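Local atomic coordinates of putative DNA ligase-like protein Rv0938/MT0965 (Mycobacterium tuberculosis, PDB entry 2IRU), a protein that probably repairs DNA double-strand breaks together with Ku by non-homologous end joining, this chain being its N-terminal polymerase domain of the archaeo-eukaryotic primase type, probably working with manganese. Residues Thr53-Pro58 with Ala65-Gln70. Numbering follows the deposited sequence.
Sequences TRKRWP and AFFEKQ
Over one face of the F67 ring, almost above its centre, lies CD of K55, 3.8 Å from the ring centroid, while the F66 ring carries CB of R56 on one face and has NH1 of R56 and OE1 of E68 at its edge. The indole of W57 takes CB of A65 over one face, the methyl's small size letting it sit 3.2 Å from the five-membered ring centroid. Of the guanidiniums, R54 has E68 O over one face and K69 O in plane at its edge; R56 has F66 CZ over one face and the E68 carboxylate at its edge. K55-F67, non-hydrogen-bonded, and R56-F66, hydrogen-bonded like R54-E68, belong to an antiparallel beta hairpin, strands 53-56 and 66-68, in the primase-polymerase domain; W57 and A65 meet just past them on the turn side. Lysine's long aliphatic chain, extended with CG anti to the backbone N (chi1 -166°), supplies methylenes for the F67 ring to cover.

Most polar side-chain contacts gather beside R54, R56 and E68, though K69 NZ also bonds T53 OG1. R54, bent at chi2 and chi3 (77° and 73°), meets two successive carbonyls: NH1 gives a nearly straight bond to K69 O at 2.7 Å, and NH2 one to Q70 O, the donor standing above the plane of that carbonyl. Arginine's flat, many-armed end suits this buried place, NH1 also bonding A52 O. Water 2 joins R54 NE to E68 OE1.

Strand 53-56 also pairs with 112-115. K55 probably binds the polymerase substrate, and 56-58 and 66-70 probably meet the target DNA; F67 packs edge-to-face with H114, a probable substrate ligand.

The extended E68 side chain suits a neighbour of two arginines: its OE1 receives R56 NH1 on the syn side at 2.9 Å.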
loop_
_atom_site.group_PDB
_atom_site.type_symbol
_atom_site.label_atom_id
_atom_site.label_comp_id
_atom_site.label_asym_id
_atom_site.label_seq_id
_atom_site.Cartn_x
_atom_site.Cartn_y
_atom_site.Cartn_z
ATOM N N THR A 53 8.581 -1.358 -4.481
ATOM C CA THR A 53 8.686 -2.827 -4.698
ATOM C C THR A 53 7.570 -3.277 -5.632
ATOM O O THR A 53 6.429 -2.902 -5.419
ATOM C CB THR A 53 8.644 -3.575 -3.348
ATOM O OG1 THR A 53 9.836 -3.268 -2.627
ATOM C CG2 THR A 53 8.570 -5.095 -3.542
ATOM N N ARG A 54 7.910 -4.055 -6.662
ATOM C CA ARG A 54 6.893 -4.601 -7.601
ATOM C C ARG A 54 6.601 -6.058 -7.282
ATOM O O ARG A 54 7.511 -6.772 -6.867
ATOM C CB ARG A 54 7.399 -4.522 -9.073
ATOM C CG ARG A 54 7.457 -3.086 -9.664
ATOM C CD ARG A 54 8.651 -2.298 -9.172
ATOM N NE ARG A 54 9.857 -2.826 -9.822
ATOM C CZ ARG A 54 11.085 -2.861 -9.298
ATOM N NH1 ARG A 54 11.349 -2.352 -8.084
ATOM N NH2 ARG A 54 12.079 -3.375 -10.051
ATOM N N LYS A 55 5.363 -6.505 -7.481
ATOM C CA LYS A 55 5.155 -7.936 -7.605
ATOM C C LYS A 55 4.565 -8.147 -9.014
ATOM O O LYS A 55 3.553 -7.511 -9.380
ATOM C CB LYS A 55 4.316 -8.531 -6.479
ATOM C CG LYS A 55 4.449 -10.088 -6.511
ATOM C CD LYS A 55 3.901 -10.777 -5.255
ATOM C CE LYS A 55 4.005 -12.300 -5.449
ATOM N NZ LYS A 55 3.350 -13.001 -4.267
ATOM N N ARG A 56 5.237 -9.010 -9.797
ATOM C CA ARG A 56 4.907 -9.197 -11.188
ATOM C C ARG A 56 4.330 -10.553 -11.467
ATOM O O ARG A 56 4.827 -11.560 -10.949
ATOM C CB ARG A 56 6.149 -9.004 -12.108
ATOM C CG ARG A 56 6.676 -7.573 -12.035
ATOM C CD ARG A 56 8.000 -7.331 -12.773
ATOM N NE ARG A 56 7.871 -7.601 -14.213
ATOM C CZ ARG A 56 8.916 -7.739 -15.034
ATOM N NH1 ARG A 56 10.175 -7.645 -14.571
ATOM N NH2 ARG A 56 8.696 -7.957 -16.331
ATOM N N TRP A 57 3.302 -10.571 -12.311
ATOM C CA TRP A 57 2.722 -11.805 -12.847
ATOM C C TRP A 57 2.792 -11.776 -14.406
ATOM O O TRP A 57 1.785 -11.479 -15.050
ATOM C CB TRP A 57 1.246 -11.909 -12.418
ATOM C CG TRP A 57 1.015 -12.302 -10.979
ATOM C CD1 TRP A 57 0.647 -13.560 -10.541
ATOM C CD2 TRP A 57 1.058 -11.467 -9.803
ATOM N NE1 TRP A 57 0.487 -13.562 -9.168
ATOM C CE2 TRP A 57 0.735 -12.298 -8.693
ATOM C CE3 TRP A 57 1.354 -10.116 -9.576
ATOM C CZ2 TRP A 57 0.678 -11.813 -7.381
ATOM C CZ3 TRP A 57 1.308 -9.626 -8.275
ATOM C CH2 TRP A 57 0.978 -10.481 -7.181
ATOM N N PRO A 58 3.966 -12.094 -15.019
ATOM C CA PRO A 58 4.164 -11.955 -16.487
ATOM C C PRO A 58 3.076 -12.664 -17.299
ATOM O O PRO A 58 2.711 -12.168 -18.359
ATOM C CB PRO A 58 5.531 -12.637 -16.762
ATOM C CG PRO A 58 6.283 -12.480 -15.462
ATOM C CD PRO A 58 5.191 -12.590 -14.350
ATOM N N ALA A 65 4.562 -15.909 -10.051
ATOM C CA ALA A 65 4.834 -14.475 -9.808
ATOM C C ALA A 65 6.154 -14.310 -9.060
ATOM O O ALA A 65 6.706 -15.287 -8.496
ATOM C CB ALA A 65 3.708 -13.808 -9.005
ATOM N N PHE A 66 6.669 -13.079 -9.072
ATOM C CA PHE A 66 7.862 -12.772 -8.298
ATOM C C PHE A 66 7.878 -11.317 -7.810
ATOM O O PHE A 66 7.385 -10.427 -8.513
ATOM C CB PHE A 66 9.129 -13.052 -9.137
ATOM C CG PHE A 66 9.217 -12.276 -10.427
ATOM C CD1 PHE A 66 8.728 -12.832 -11.638
ATOM C CD2 PHE A 66 9.828 -11.008 -10.466
ATOM C CE1 PHE A 66 8.812 -12.122 -12.844
ATOM C CE2 PHE A 66 9.939 -10.307 -11.693
ATOM C CZ PHE A 66 9.408 -10.876 -12.880
ATOM N N PHE A 67 8.395 -11.108 -6.594
ATOM C CA PHE A 67 8.760 -9.754 -6.161
ATOM C C PHE A 67 10.023 -9.281 -6.864
ATOM O O PHE A 67 10.938 -10.080 -7.151
ATOM C CB PHE A 67 9.027 -9.696 -4.661
ATOM C CG PHE A 67 7.802 -9.569 -3.818
ATOM C CD1 PHE A 67 7.087 -8.361 -3.775
ATOM C CD2 PHE A 67 7.418 -10.623 -2.988
ATOM C CE1 PHE A 67 5.935 -8.231 -2.953
ATOM C CE2 PHE A 67 6.298 -10.513 -2.166
ATOM C CZ PHE A 67 5.557 -9.307 -2.131
ATOM N N GLU A 68 10.117 -7.976 -7.086
ATOM C CA GLU A 68 11.323 -7.398 -7.663
ATOM C C GLU A 68 11.566 -6.085 -6.930
ATOM O O GLU A 68 10.614 -5.326 -6.715
ATOM C CB GLU A 68 11.149 -7.168 -9.176
ATOM C CG GLU A 68 12.484 -6.947 -9.875
ATOM C CD GLU A 68 12.377 -6.854 -11.390
ATOM O OE1 GLU A 68 11.222 -6.886 -11.920
ATOM O OE2 GLU A 68 13.475 -6.730 -12.038
ATOM N N LYS A 69 12.806 -5.873 -6.500
ATOM C CA LYS A 69 13.146 -4.675 -5.732
ATOM C C LYS A 69 14.149 -3.840 -6.519
ATOM O O LYS A 69 13.825 -2.740 -6.988
ATOM C CB LYS A 69 13.690 -5.049 -4.350
ATOM C CG LYS A 69 12.607 -5.653 -3.495
ATOM C CD LYS A 69 13.157 -6.148 -2.146
ATOM C CE LYS A 69 11.994 -6.635 -1.259
ATOM N NZ LYS A 69 11.090 -5.494 -0.855
ATOM N N GLN A 70 15.356 -4.371 -6.695
ATOM C CA GLN A 70 16.332 -3.659 -7.537
ATOM C C GLN A 70 15.698 -3.268 -8.906
ATOM O O GLN A 70 14.890 -4.014 -9.486
ATOM C CB GLN A 70 17.567 -4.547 -7.776
ATOM C CG GLN A 70 18.696 -3.916 -8.596
ATOM C CD GLN A 70 19.571 -2.953 -7.813
ATOM O OE1 GLN A 70 19.570 -2.960 -6.595
ATOM N NE2 GLN A 70 20.376 -2.151 -8.531
HETATM O O HOH W 1 13.370 -4.005 -12.654
HETATM O O HOH W 2 9.901 -4.345 -12.235
#